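Long-range contacts in type IV pilus biogenesis factor PilY1 (Pseudomonas aeruginosa, PDB 3HX6), which promotes type IV pilus assembly, twitching motility and host-cell adhesion, and probably helps control pilus retraction through calcium binding and release: residues Q366-I371 and L436-N441; L397-D402 and R410-A415; T404-A409 and D497-G502; L461-T466 and A476-Y481; Y481-Y486 and A518-E523. The protein carries 3 engineered substitutions. One frame throughout, in Å; residues are numbered along the deposited sequence.

Interaction 1: residues Q366-I371 and L436-N441; sequences QTLYGI and LDFMVN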
# COMPACT_ATOMS: atom_id res chain seq x y z
N GLN A 366 -12.87 33.23 -4.34
CA GLN A 366 -11.64 32.87 -3.66
C GLN A 366 -10.83 32.28 -4.81
O GLN A 366 -11.39 31.96 -5.86
CB GLN A 366 -11.90 31.85 -2.55
CG GLN A 366 -12.61 32.46 -1.36
CD GLN A 366 -11.97 33.76 -0.89
OE1 GLN A 366 -10.76 33.83 -0.67
NE2 GLN A 366 -12.78 34.80 -0.74
N THR A 367 -9.53 32.10 -4.62
CA THR A 367 -8.71 31.65 -5.73
C THR A 367 -7.61 30.65 -5.40
O THR A 367 -7.13 30.60 -4.27
CB THR A 367 -8.04 32.90 -6.38
OG1 THR A 367 -9.04 33.91 -6.60
CG2 THR A 367 -7.36 32.55 -7.68
N LEU A 368 -7.23 29.86 -6.40
CA LEU A 368 -6.13 28.90 -6.26
C LEU A 368 -5.02 29.50 -7.12
O LEU A 368 -5.24 29.83 -8.28
CB LEU A 368 -6.50 27.53 -6.82
CG LEU A 368 -5.39 26.49 -6.61
CD1 LEU A 368 -5.16 26.30 -5.10
CD2 LEU A 368 -5.77 25.16 -7.27
N TYR A 369 -3.83 29.64 -6.54
CA TYR A 369 -2.70 30.21 -7.26
C TYR A 369 -1.53 29.26 -7.38
O TYR A 369 -1.31 28.41 -6.52
CB TYR A 369 -2.17 31.47 -6.55
CG TYR A 369 -3.15 32.62 -6.47
CD1 TYR A 369 -3.96 32.79 -5.36
CD2 TYR A 369 -3.24 33.55 -7.51
CE1 TYR A 369 -4.85 33.86 -5.28
CE2 TYR A 369 -4.13 34.62 -7.45
CZ TYR A 369 -4.93 34.77 -6.33
OH TYR A 369 -5.81 35.82 -6.25
N GLY A 370 -0.78 29.44 -8.46
CA GLY A 370 0.42 28.66 -8.70
C GLY A 370 1.47 29.71 -9.04
O GLY A 370 1.48 30.24 -10.15
N ILE A 371 2.35 30.02 -8.09
CA ILE A 371 3.38 31.03 -8.30
C ILE A 371 4.80 30.46 -8.42
O ILE A 371 5.23 29.66 -7.60
CB ILE A 371 3.39 32.06 -7.15
CG1 ILE A 371 2.01 32.71 -7.03
CG2 ILE A 371 4.46 33.12 -7.41
CD1 ILE A 371 1.55 33.46 -8.26
N LEU A 436 -6.78 30.22 -10.54
CA LEU A 436 -8.08 29.65 -10.85
C LEU A 436 -9.04 30.14 -9.78
O LEU A 436 -8.90 29.80 -8.62
CB LEU A 436 -7.99 28.12 -10.80
CG LEU A 436 -9.29 27.30 -10.91
CD1 LEU A 436 -9.88 27.46 -12.30
CD2 LEU A 436 -9.00 25.82 -10.63
N ASP A 437 -10.01 30.97 -10.17
CA ASP A 437 -10.98 31.45 -9.19
C ASP A 437 -11.95 30.31 -8.93
O ASP A 437 -12.37 29.60 -9.85
CB ASP A 437 -11.73 32.68 -9.72
CG ASP A 437 -10.87 33.93 -9.77
OD1 ASP A 437 -10.35 34.34 -8.71
OD2 ASP A 437 -10.71 34.52 -10.86
N PHE A 438 -12.29 30.10 -7.66
CA PHE A 438 -13.21 29.04 -7.29
C PHE A 438 -14.64 29.46 -7.61
O PHE A 438 -15.36 30.00 -6.76
CB PHE A 438 -13.06 28.71 -5.81
CG PHE A 438 -11.77 28.01 -5.47
CD1 PHE A 438 -11.46 26.79 -6.06
CD2 PHE A 438 -10.87 28.57 -4.59
CE1 PHE A 438 -10.27 26.13 -5.76
CE2 PHE A 438 -9.67 27.93 -4.28
CZ PHE A 438 -9.37 26.71 -4.87
N MET A 439 -15.03 29.23 -8.86
CA MET A 439 -16.35 29.57 -9.33
C MET A 439 -16.54 28.95 -10.71
O MET A 439 -15.60 28.93 -11.52
CB MET A 439 -16.51 31.10 -9.43
CG MET A 439 -15.59 31.77 -10.46
SD MET A 439 -15.67 33.57 -10.39
CE MET A 439 -14.54 34.06 -11.74
N VAL A 440 -17.73 28.44 -10.97
CA VAL A 440 -17.99 27.84 -12.27
C VAL A 440 -18.65 28.89 -13.17
O VAL A 440 -19.79 29.28 -12.95
CB VAL A 440 -18.90 26.60 -12.14
CG1 VAL A 440 -20.13 26.94 -11.33
CG2 VAL A 440 -19.29 26.11 -13.52
N ASN A 441 -17.91 29.35 -14.16
CA ASN A 441 -18.40 30.37 -15.09
C ASN A 441 -18.84 31.64 -14.37
O ASN A 441 -19.93 32.16 -14.61
CB ASN A 441 -19.56 29.84 -15.94
CG ASN A 441 -19.73 30.63 -17.23
OD1 ASN A 441 -19.19 31.72 -17.38
ND2 ASN A 441 -20.49 30.07 -18.17
O HOH W 1 -15.07 31.41 -4.66
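The F438 ring packs obliquely on the backbone of T367 and the side chain of L368: CE2 comes within 3.6 Å of the carbonyl carbon C of T367, while CZ packs at the same close range on CB of L368. The aromatic edge also takes CB of Q366 in its plane. With CG beside its own backbone N (chi1 -71°), the ring folds back toward the neighbouring strand although the chain is already turning away. F438 is the centre of an inverse gamma turn, where the chain turns a corner. Its N still reaches across to O of Q366 (2.7 Å, 169° at the hydrogen), and a water joins N of Q366 to O of F438, adding a second link at the corner.

Before the corner the pairing is ordinary antiparallel sheet, with L368 and L436 exchanging two backbone hydrogen bonds. T367 and D437 form the adjacent non-hydrogen-bonded pair. There OG1 of T367 lies 2.5 Å from OD1 of D437, and CG2, anti to the backbone N, is left against O of L436 at 3.3 Å. OD1 also forms a salt bridge with R389, and OG1 has Q326 as another partner.

This part of the sheet therefore puts a small buried polar cluster on the T367-D437 face and hydrocarbon on the L368-L436 face. The arginine probably helps D437 keep its negative charge in the interior.

Interaction 2: residues L397-D402 and R410-A415; sequences LDLQAD and RTIRIA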
# COMPACT_ATOMS: atom_id res chain seq x y z
N LEU A 397 -13.20 27.27 -14.17
CA LEU A 397 -14.00 26.08 -13.99
C LEU A 397 -15.11 26.41 -14.98
O LEU A 397 -15.89 27.33 -14.76
CB LEU A 397 -14.52 25.98 -12.56
CG LEU A 397 -13.40 25.63 -11.58
CD1 LEU A 397 -13.97 25.48 -10.18
CD2 LEU A 397 -12.72 24.34 -12.03
N ASP A 398 -15.15 25.67 -16.08
CA ASP A 398 -16.10 25.95 -17.15
C ASP A 398 -17.40 25.19 -17.19
O ASP A 398 -18.31 25.58 -17.93
CB ASP A 398 -15.40 25.78 -18.50
CG ASP A 398 -14.21 26.69 -18.64
OD1 ASP A 398 -14.21 27.76 -18.00
OD2 ASP A 398 -13.27 26.33 -19.38
N LEU A 399 -17.52 24.13 -16.41
CA LEU A 399 -18.74 23.36 -16.46
C LEU A 399 -18.97 22.49 -15.24
O LEU A 399 -18.04 21.88 -14.71
CB LEU A 399 -18.71 22.49 -17.72
CG LEU A 399 -19.88 21.59 -18.14
CD1 LEU A 399 -20.03 20.41 -17.21
CD2 LEU A 399 -21.15 22.43 -18.18
N GLN A 400 -20.21 22.48 -14.78
CA GLN A 400 -20.62 21.63 -13.68
C GLN A 400 -21.75 20.82 -14.26
O GLN A 400 -22.65 21.38 -14.89
CB GLN A 400 -21.14 22.42 -12.48
CG GLN A 400 -21.63 21.48 -11.38
CD GLN A 400 -22.01 22.20 -10.11
OE1 GLN A 400 -21.24 22.99 -9.58
NE2 GLN A 400 -23.21 21.92 -9.62
N ALA A 401 -21.71 19.52 -14.08
CA ALA A 401 -22.77 18.68 -14.61
C ALA A 401 -22.89 17.40 -13.81
O ALA A 401 -22.00 17.04 -13.04
CB ALA A 401 -22.49 18.35 -16.07
N ASP A 402 -24.02 16.75 -13.99
CA ASP A 402 -24.30 15.48 -13.34
C ASP A 402 -24.10 14.46 -14.44
O ASP A 402 -24.63 14.61 -15.55
CB ASP A 402 -25.75 15.46 -12.84
CG ASP A 402 -25.91 16.16 -11.51
OD1 ASP A 402 -25.18 17.14 -11.25
OD2 ASP A 402 -26.78 15.74 -10.72
N ARG A 410 -22.33 11.04 -10.31
CA ARG A 410 -21.61 12.08 -9.56
C ARG A 410 -21.84 13.44 -10.20
O ARG A 410 -22.21 13.53 -11.37
CB ARG A 410 -20.10 11.82 -9.57
CG ARG A 410 -19.63 10.52 -8.94
CD ARG A 410 -18.12 10.42 -9.02
NE ARG A 410 -17.63 9.11 -8.60
CZ ARG A 410 -17.52 8.73 -7.33
NH1 ARG A 410 -17.85 9.56 -6.35
NH2 ARG A 410 -17.08 7.51 -7.04
N THR A 411 -21.63 14.50 -9.43
CA THR A 411 -21.74 15.84 -9.97
C THR A 411 -20.27 16.23 -10.11
O THR A 411 -19.50 16.17 -9.15
CB THR A 411 -22.47 16.82 -9.02
OG1 THR A 411 -21.69 17.02 -7.84
CG2 THR A 411 -23.82 16.25 -8.62
N ILE A 412 -19.88 16.61 -11.32
CA ILE A 412 -18.50 16.95 -11.59
C ILE A 412 -18.32 18.34 -12.16
O ILE A 412 -19.29 19.03 -12.50
CB ILE A 412 -17.88 15.93 -12.56
CG1 ILE A 412 -18.67 15.88 -13.87
CG2 ILE A 412 -17.92 14.53 -11.95
CD1 ILE A 412 -18.43 17.03 -14.81
N ARG A 413 -17.07 18.75 -12.24
CA ARG A 413 -16.73 20.04 -12.81
C ARG A 413 -15.57 19.83 -13.76
O ARG A 413 -14.72 18.95 -13.53
CB ARG A 413 -16.36 21.04 -11.72
CG ARG A 413 -17.57 21.60 -10.99
CD ARG A 413 -17.19 22.59 -9.91
NE ARG A 413 -18.39 23.12 -9.24
CZ ARG A 413 -18.36 23.90 -8.17
NH1 ARG A 413 -17.20 24.25 -7.63
NH2 ARG A 413 -19.49 24.34 -7.64
N ILE A 414 -15.55 20.59 -14.84
CA ILE A 414 -14.48 20.51 -15.82
C ILE A 414 -13.76 21.85 -15.82
O ILE A 414 -14.39 22.90 -15.81
CB ILE A 414 -15.01 20.21 -17.24
CG1 ILE A 414 -15.54 18.77 -17.30
CG2 ILE A 414 -13.91 20.40 -18.28
CD1 ILE A 414 -17.04 18.71 -17.29
N ALA A 415 -12.44 21.79 -15.83
CA ALA A 415 -11.62 22.99 -15.82
C ALA A 415 -11.02 23.20 -17.20
O ALA A 415 -10.92 22.27 -17.99
CB ALA A 415 -10.51 22.86 -14.78
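This is the body of an antiparallel beta hairpin, strands 392-405 and 408-415, with a classic beta bulge near the far end from its turn. D398 and L399 both face I414: N of D398 bonds to O of I414 at 2.9 Å, whereas N of L399 makes a weak, longer bond to the same oxygen. Beyond the bulge the regular pairing resumes, and A401 and I412 exchange two backbone hydrogen bonds.

Q400 and R413 carry one face. R413 approaches side-on, NE and NH2 both 2.9 Å from OE1 of Q400, and that oxygen lies in the guanidinium plane; the amide is turned 25° from it. The remaining nitrogen, NH1, is taken by Y481 and E447. On the other face L399 and I414 lie side by side, with their CD1 atoms tightly packed at 3.4 Å.

In the sheet, strand 408-415 pairs on its other edge with strand 521-524, W479 makes a cation-pi contact with R413, and Y510 of strand 510-511 covers the L399-I414 face.

Interaction 3: residues T404-A409 and D497-G502; sequences TFASTA and DLARQG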
# COMPACT_ATOMS: atom_id res chain seq x y z
N THR A 404 -22.77 9.99 -15.18
CA THR A 404 -22.61 8.66 -14.62
C THR A 404 -21.32 8.06 -15.17
O THR A 404 -21.05 8.14 -16.37
CB THR A 404 -23.82 7.78 -15.00
OG1 THR A 404 -25.02 8.43 -14.56
CG2 THR A 404 -23.73 6.42 -14.32
N PHE A 405 -20.52 7.49 -14.29
CA PHE A 405 -19.24 6.89 -14.65
C PHE A 405 -19.39 5.43 -14.29
O PHE A 405 -19.43 5.06 -13.12
CB PHE A 405 -18.14 7.59 -13.86
CG PHE A 405 -18.14 9.08 -14.06
CD1 PHE A 405 -17.48 9.65 -15.15
CD2 PHE A 405 -18.90 9.91 -13.23
CE1 PHE A 405 -17.57 11.01 -15.40
CE2 PHE A 405 -19.00 11.27 -13.48
CZ PHE A 405 -18.33 11.83 -14.57
N ALA A 406 -19.48 4.60 -15.33
CA ALA A 406 -19.73 3.17 -15.17
C ALA A 406 -21.18 3.18 -14.69
O ALA A 406 -22.08 3.49 -15.47
CB ALA A 406 -18.81 2.57 -14.11
N SER A 407 -21.40 2.88 -13.42
CA SER A 407 -22.76 2.89 -12.87
C SER A 407 -22.91 3.99 -11.82
O SER A 407 -24.02 4.33 -11.42
CB SER A 407 -23.07 1.54 -12.23
OG SER A 407 -22.86 0.48 -13.14
N THR A 408 -21.78 4.54 -11.39
CA THR A 408 -21.78 5.57 -10.36
C THR A 408 -22.12 6.97 -10.86
O THR A 408 -21.49 7.48 -11.79
CB THR A 408 -20.41 5.63 -9.66
OG1 THR A 408 -19.99 4.31 -9.31
CG2 THR A 408 -20.49 6.48 -8.41
N ALA A 409 -23.11 7.59 -10.24
CA ALA A 409 -23.52 8.94 -10.61
C ALA A 409 -22.78 9.93 -9.72
O ALA A 409 -22.60 9.69 -8.53
CB ALA A 409 -25.02 9.10 -10.44
N ASP A 497 -10.55 7.84 -10.36
CA ASP A 497 -11.30 6.68 -10.80
C ASP A 497 -12.68 6.98 -10.25
O ASP A 497 -13.00 6.63 -9.12
CB ASP A 497 -10.79 5.38 -10.18
CG ASP A 497 -11.77 4.23 -10.36
OD1 ASP A 497 -12.43 4.18 -11.42
OD2 ASP A 497 -11.90 3.39 -9.45
N LEU A 498 -13.50 7.67 -11.04
CA LEU A 498 -14.84 8.03 -10.62
C LEU A 498 -15.84 6.91 -10.83
O LEU A 498 -16.95 6.95 -10.30
CB LEU A 498 -15.31 9.26 -11.42
CG LEU A 498 -14.44 10.51 -11.30
CD1 LEU A 498 -14.95 11.57 -12.26
CD2 LEU A 498 -14.48 11.01 -9.86
N ALA A 499 -15.43 5.90 -11.59
CA ALA A 499 -16.29 4.77 -11.91
C ALA A 499 -16.20 3.58 -10.97
O ALA A 499 -16.76 2.52 -11.25
CB ALA A 499 -16.01 4.32 -13.33
N ARG A 500 -15.51 3.74 -9.84
CA ARG A 500 -15.35 2.65 -8.89
C ARG A 500 -14.80 1.40 -9.57
O ARG A 500 -15.26 0.29 -9.32
CB ARG A 500 -16.69 2.31 -8.22
CG ARG A 500 -17.24 3.39 -7.31
CD ARG A 500 -18.50 2.92 -6.62
NE ARG A 500 -19.03 3.94 -5.72
CZ ARG A 500 -20.17 3.83 -5.04
NH1 ARG A 500 -20.91 2.74 -5.15
NH2 ARG A 500 -20.56 4.83 -4.26
N GLN A 501 -13.82 1.59 -10.45
CA GLN A 501 -13.21 0.48 -11.18
C GLN A 501 -12.04 -0.16 -10.44
O GLN A 501 -11.70 -1.32 -10.69
CB GLN A 501 -12.72 0.96 -12.55
CG GLN A 501 -13.83 1.37 -13.49
CD GLN A 501 -14.79 0.23 -13.75
OE1 GLN A 501 -14.42 -0.78 -14.34
NE2 GLN A 501 -16.03 0.39 -13.31
N GLY A 502 -11.42 0.58 -9.54
CA GLY A 502 -10.27 0.04 -8.83
C GLY A 502 -9.02 0.49 -9.56
O GLY A 502 -7.90 0.22 -9.14
O HOH W 2 -19.45 2.37 -11.16
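A type II' beta turn, F405 to T408, closes the hairpin of strands 392-405 and 408-415, and the irregular loop 497-502 packs against it. L498, F405 and T408 bury the most surface.

L498 and F405 run side by side. CD1 of L498 sits over the centre of the F405 ring, 4.0 Å from the centroid and 8° off the normal, a CH-pi contact; CB of L498 is 3.9 Å from CG of the phenylalanine. The leucine has its CG beside the backbone N (chi1 -58°) and an extended second torsion, which carries CD1 out over the ring. Its carbonyl oxygen accepts from NE of R410 in the same hairpin.

T408 meets R500 at about a right angle: OG1 lies 3.4 Å from CD of the arginine, and CG2 comes over one face of the guanidinium. The CB atoms of A406 and A499 are also pressed to 3.4 Å. R500 and Q501 also touch the second subunit, where S75 and Y63 of that chain pack on them.

A water links the two segments: it takes the N-H of S407, donates to O of A499, and lies 2.7 Å from OG1 of T408.

Interaction 4: residues L461-T466 and A476-Y481; sequences LLQTIT and ASNWTY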
# COMPACT_ATOMS: atom_id res chain seq x y z
N LEU A 461 -3.86 17.74 -5.56
CA LEU A 461 -5.17 17.36 -5.08
C LEU A 461 -5.60 18.32 -3.98
O LEU A 461 -4.84 18.60 -3.07
CB LEU A 461 -5.10 15.93 -4.54
CG LEU A 461 -4.63 14.91 -5.57
CD1 LEU A 461 -4.10 13.67 -4.87
CD2 LEU A 461 -5.78 14.57 -6.51
N LEU A 462 -6.82 18.82 -4.08
CA LEU A 462 -7.31 19.76 -3.08
C LEU A 462 -8.80 19.60 -2.86
O LEU A 462 -9.52 19.05 -3.70
CB LEU A 462 -7.02 21.20 -3.51
CG LEU A 462 -7.65 21.62 -4.85
CD1 LEU A 462 -8.05 23.07 -4.78
CD2 LEU A 462 -6.67 21.39 -5.99
N GLN A 463 -9.27 20.08 -1.72
CA GLN A 463 -10.68 20.02 -1.40
C GLN A 463 -11.12 21.40 -0.98
O GLN A 463 -10.50 22.04 -0.13
CB GLN A 463 -10.93 19.05 -0.25
CG GLN A 463 -12.40 18.92 0.11
CD GLN A 463 -12.61 18.21 1.43
OE1 GLN A 463 -12.26 18.72 2.49
NE2 GLN A 463 -13.17 17.01 1.37
N THR A 464 -12.19 21.87 -1.58
CA THR A 464 -12.72 23.18 -1.26
C THR A 464 -14.02 23.04 -0.48
O THR A 464 -14.64 21.97 -0.46
CB THR A 464 -13.03 23.94 -2.53
OG1 THR A 464 -13.35 25.29 -2.20
CG2 THR A 464 -14.20 23.31 -3.22
N ILE A 465 -14.42 24.12 0.17
CA ILE A 465 -15.66 24.10 0.92
C ILE A 465 -16.51 25.29 0.50
O ILE A 465 -16.02 26.40 0.30
CB ILE A 465 -15.40 24.14 2.46
CG1 ILE A 465 -16.72 23.95 3.21
CG2 ILE A 465 -14.73 25.45 2.85
CD1 ILE A 465 -16.57 23.82 4.70
N THR A 466 -17.80 25.04 0.34
CA THR A 466 -18.73 26.08 -0.05
C THR A 466 -19.83 26.15 0.99
O THR A 466 -20.70 25.28 1.05
CB THR A 466 -19.37 25.78 -1.42
OG1 THR A 466 -18.33 25.67 -2.41
CG2 THR A 466 -20.33 26.89 -1.82
N ALA A 476 -22.46 23.08 4.48
CA ALA A 476 -21.57 23.38 3.36
C ALA A 476 -21.40 22.17 2.45
O ALA A 476 -21.72 21.05 2.84
CB ALA A 476 -20.22 23.84 3.88
N SER A 477 -20.90 22.40 1.24
CA SER A 477 -20.67 21.31 0.30
C SER A 477 -19.19 21.26 -0.04
O SER A 477 -18.50 22.28 -0.05
CB SER A 477 -21.50 21.53 -0.98
OG SER A 477 -21.10 22.70 -1.66
N ASN A 478 -18.69 20.06 -0.31
CA ASN A 478 -17.28 19.87 -0.60
C ASN A 478 -16.98 19.39 -2.00
O ASN A 478 -17.61 18.47 -2.51
CB ASN A 478 -16.68 18.88 0.39
CG ASN A 478 -16.60 19.43 1.80
OD1 ASN A 478 -16.79 18.71 2.77
ND2 ASN A 478 -16.30 20.72 1.92
N TRP A 479 -16.00 20.04 -2.61
CA TRP A 479 -15.55 19.68 -3.95
C TRP A 479 -14.09 19.28 -3.90
O TRP A 479 -13.25 20.02 -3.39
CB TRP A 479 -15.73 20.85 -4.92
CG TRP A 479 -17.12 20.99 -5.41
CD1 TRP A 479 -18.14 21.67 -4.81
CD2 TRP A 479 -17.66 20.41 -6.60
NE1 TRP A 479 -19.29 21.55 -5.56
CE2 TRP A 479 -19.02 20.78 -6.66
CE3 TRP A 479 -17.13 19.61 -7.62
CZ2 TRP A 479 -19.87 20.38 -7.70
CZ3 TRP A 479 -17.97 19.21 -8.65
CH2 TRP A 479 -19.32 19.60 -8.69
N THR A 480 -13.79 18.09 -4.42
CA THR A 480 -12.43 17.58 -4.47
C THR A 480 -11.93 17.80 -5.89
O THR A 480 -12.61 17.45 -6.85
CB THR A 480 -12.39 16.06 -4.17
OG1 THR A 480 -12.89 15.82 -2.85
CG2 THR A 480 -10.97 15.54 -4.28
N TYR A 481 -10.75 18.39 -6.02
CA TYR A 481 -10.18 18.65 -7.34
C TYR A 481 -8.83 17.97 -7.54
O TYR A 481 -8.08 17.76 -6.60
CB TYR A 481 -9.97 20.16 -7.56
CG TYR A 481 -11.23 21.01 -7.54
CD1 TYR A 481 -11.66 21.63 -6.36
CD2 TYR A 481 -11.96 21.23 -8.71
CE1 TYR A 481 -12.79 22.45 -6.34
CE2 TYR A 481 -13.09 22.05 -8.70
CZ TYR A 481 -13.50 22.66 -7.52
OH TYR A 481 -14.62 23.47 -7.51
O HOH W 3 -14.18 16.66 -0.94
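A476 starts the second segment by resting its CB 3.6 Å from CG1 of I465. S477 then exchanges two backbone hydrogen bonds with T466, and its OG lies against CB of T466.

N478 is doubly engaged. Its amide stacks on that of Q463, the planes 14° apart, and its ND2 gives a hydrogen bond to O of T464 at 3.2 Å. The same oxygen takes the N-H of W479 from the opposite face of its carbonyl plane, so it is gripped by two donors. With CG beside the backbone N (chi1 -69°), the asparagine amide can lean back across to the neighbouring strand.

W479 presents CB to CG2 of T464 at 3.4 Å, then sends its indole away to R413 in a cation-pi contact. T480 is linked to Q463 by a water: NE2 of Q463 donates to it, and it donates to OG1 of T480, which is also bonded to Q524.

Y481 ends the walk. Its N meets O of L462 in a nearly straight bond (2.7 Å, 174°), its CB packs on CG of L462, and CG2 of T464 touches the ring edge at CE1, 3.5 Å away. The phenol OH goes on to E447 and R413.

Alternating hydrogen-bonded and non-hydrogen-bonded pairs in regular register make this an antiparallel beta hairpin, strands 459-466 and 477-483, within the large sheet of this C-terminal domain.

Interaction 5: residues Y481-Y486 and A518-E523; sequences YGLDPY and AVSGTE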
# COMPACT_ATOMS: atom_id res chain seq x y z
N TYR A 481 -10.75 18.39 -6.02
CA TYR A 481 -10.18 18.65 -7.34
C TYR A 481 -8.83 17.97 -7.54
O TYR A 481 -8.08 17.76 -6.60
CB TYR A 481 -9.97 20.16 -7.56
CG TYR A 481 -11.23 21.01 -7.54
CD1 TYR A 481 -11.66 21.63 -6.36
CD2 TYR A 481 -11.96 21.23 -8.71
CE1 TYR A 481 -12.79 22.45 -6.34
CE2 TYR A 481 -13.09 22.05 -8.70
CZ TYR A 481 -13.50 22.66 -7.52
OH TYR A 481 -14.62 23.47 -7.51
N GLY A 482 -8.55 17.65 -8.79
CA GLY A 482 -7.28 17.05 -9.17
C GLY A 482 -6.86 17.91 -10.34
O GLY A 482 -7.43 17.80 -11.43
N LEU A 483 -5.88 18.79 -10.14
CA LEU A 483 -5.45 19.68 -11.22
C LEU A 483 -3.99 19.52 -11.61
O LEU A 483 -3.20 18.93 -10.87
CB LEU A 483 -5.70 21.15 -10.81
CG LEU A 483 -7.15 21.54 -10.48
CD1 LEU A 483 -7.19 22.92 -9.85
CD2 LEU A 483 -7.99 21.51 -11.75
N ASP A 484 -3.65 20.05 -12.78
CA ASP A 484 -2.28 20.01 -13.26
C ASP A 484 -1.55 21.11 -12.50
O ASP A 484 -1.85 22.29 -12.66
CB ASP A 484 -2.24 20.29 -14.77
CG ASP A 484 -0.84 20.48 -15.30
OD1 ASP A 484 0.14 20.10 -14.62
OD2 ASP A 484 -0.71 21.00 -16.43
N PRO A 485 -0.58 20.74 -11.65
CA PRO A 485 0.16 21.74 -10.89
C PRO A 485 0.95 22.73 -11.74
O PRO A 485 1.22 23.85 -11.30
CB PRO A 485 1.07 20.89 -10.00
CG PRO A 485 1.33 19.68 -10.85
CD PRO A 485 -0.04 19.38 -11.41
N TYR A 486 1.31 22.31 -12.95
CA TYR A 486 2.09 23.14 -13.86
C TYR A 486 1.27 24.20 -14.58
O TYR A 486 1.83 25.11 -15.19
CB TYR A 486 2.76 22.26 -14.92
CG TYR A 486 3.53 21.09 -14.35
CD1 TYR A 486 3.38 19.81 -14.90
CD2 TYR A 486 4.41 21.25 -13.28
CE1 TYR A 486 4.10 18.73 -14.39
CE2 TYR A 486 5.13 20.18 -12.77
CZ TYR A 486 4.98 18.92 -13.33
OH TYR A 486 5.70 17.87 -12.84
N ALA A 518 -10.55 14.79 -19.05
CA ALA A 518 -10.37 14.33 -17.69
C ALA A 518 -11.26 15.20 -16.81
O ALA A 518 -11.41 16.40 -17.07
CB ALA A 518 -8.92 14.47 -17.27
N VAL A 519 -11.85 14.61 -15.78
CA VAL A 519 -12.70 15.37 -14.86
C VAL A 519 -11.76 15.97 -13.82
O VAL A 519 -10.97 15.25 -13.21
CB VAL A 519 -13.72 14.44 -14.15
CG1 VAL A 519 -14.37 15.18 -12.97
CG2 VAL A 519 -14.78 14.01 -15.15
N SER A 520 -11.84 17.28 -13.61
CA SER A 520 -10.95 17.92 -12.65
C SER A 520 -11.54 18.03 -11.26
O SER A 520 -10.81 18.08 -10.27
CB SER A 520 -10.55 19.31 -13.15
OG SER A 520 -9.79 19.21 -14.34
N GLY A 521 -12.86 18.07 -11.17
CA GLY A 521 -13.49 18.19 -9.87
C GLY A 521 -14.74 17.35 -9.72
O GLY A 521 -15.46 17.09 -10.69
N THR A 522 -14.99 16.91 -8.49
CA THR A 522 -16.17 16.12 -8.18
C THR A 522 -16.62 16.43 -6.75
O THR A 522 -15.80 16.58 -5.84
CB THR A 522 -15.90 14.60 -8.31
OG1 THR A 522 -17.11 13.88 -8.05
CG2 THR A 522 -14.83 14.15 -7.34
N GLU A 523 -17.94 16.54 -6.58
CA GLU A 523 -18.55 16.85 -5.30
C GLU A 523 -18.57 15.60 -4.41
O GLU A 523 -19.00 14.54 -4.85
CB GLU A 523 -19.97 17.36 -5.54
CG GLU A 523 -20.76 17.76 -4.31
CD GLU A 523 -22.12 18.33 -4.67
OE1 GLU A 523 -22.89 17.64 -5.38
OE2 GLU A 523 -22.42 19.46 -4.25
O HOH W 4 -7.63 17.31 -14.06
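A short antiparallel pairing joins Y481 and G482 of strand 477-483 to S520 and G521, where strand 521-524 begins. Y481 and G521 form a non-hydrogen-bonded pair with CA atoms 4.2 Å apart, and N of G482 then donates to O of S520 at 2.7 Å, with 160° at the hydrogen and the donor in the carbonyl plane. CA of Y481 adds a CH...O contact to that oxygen at 3.1 Å. The same S520-G521 pair forms a classic beta bulge against R413 of strand 408-415, its other neighbour in the sheet.

The aromatic ring meets the glycine obliquely: G521, with no side chain, lets CD2 of Y481 come to 3.6 Å from its CA.

L483 supplies the apolar part, its CD2 touching CB of S520 at 3.7 Å. On the polar side, OG of S520 stands beside its own backbone N (chi1 -65°) and reaches a water at 2.9 Å. That water donates to O of G482 at 2.7 Å, bridging the backbone of one strand to the side chain of the other.

Across this junction the direct polar link is a single backbone bond, supplemented by a water. All five touching residues are buried, so the water probably matters in satisfying O of G482, while the bare glycine backbone lets the tyrosine ring lie close against the strand.

How the interactions relate
All five contacts belong to, or pack on, one large mixed sheet of the C-terminal domain. In it strand 408-415 of interaction 2 neighbours 521-524 of interaction 5, which borders 477-483, shared with interaction 4 through Y481; strand 433-437 of interaction 1 lies beside 392-405. Centres of interactions 2 and 5 are about 10 Å apart, and interactions 1 and 3 are the most distant at about 27 Å. Along the chain, interaction 2 is nested within interaction 1, and interaction 4 within interaction 3, whose segments alternate with those of interactions 1, 2 and 5. Strands far apart in the sequence thus become neighbours in one sheet of the C-terminal domain.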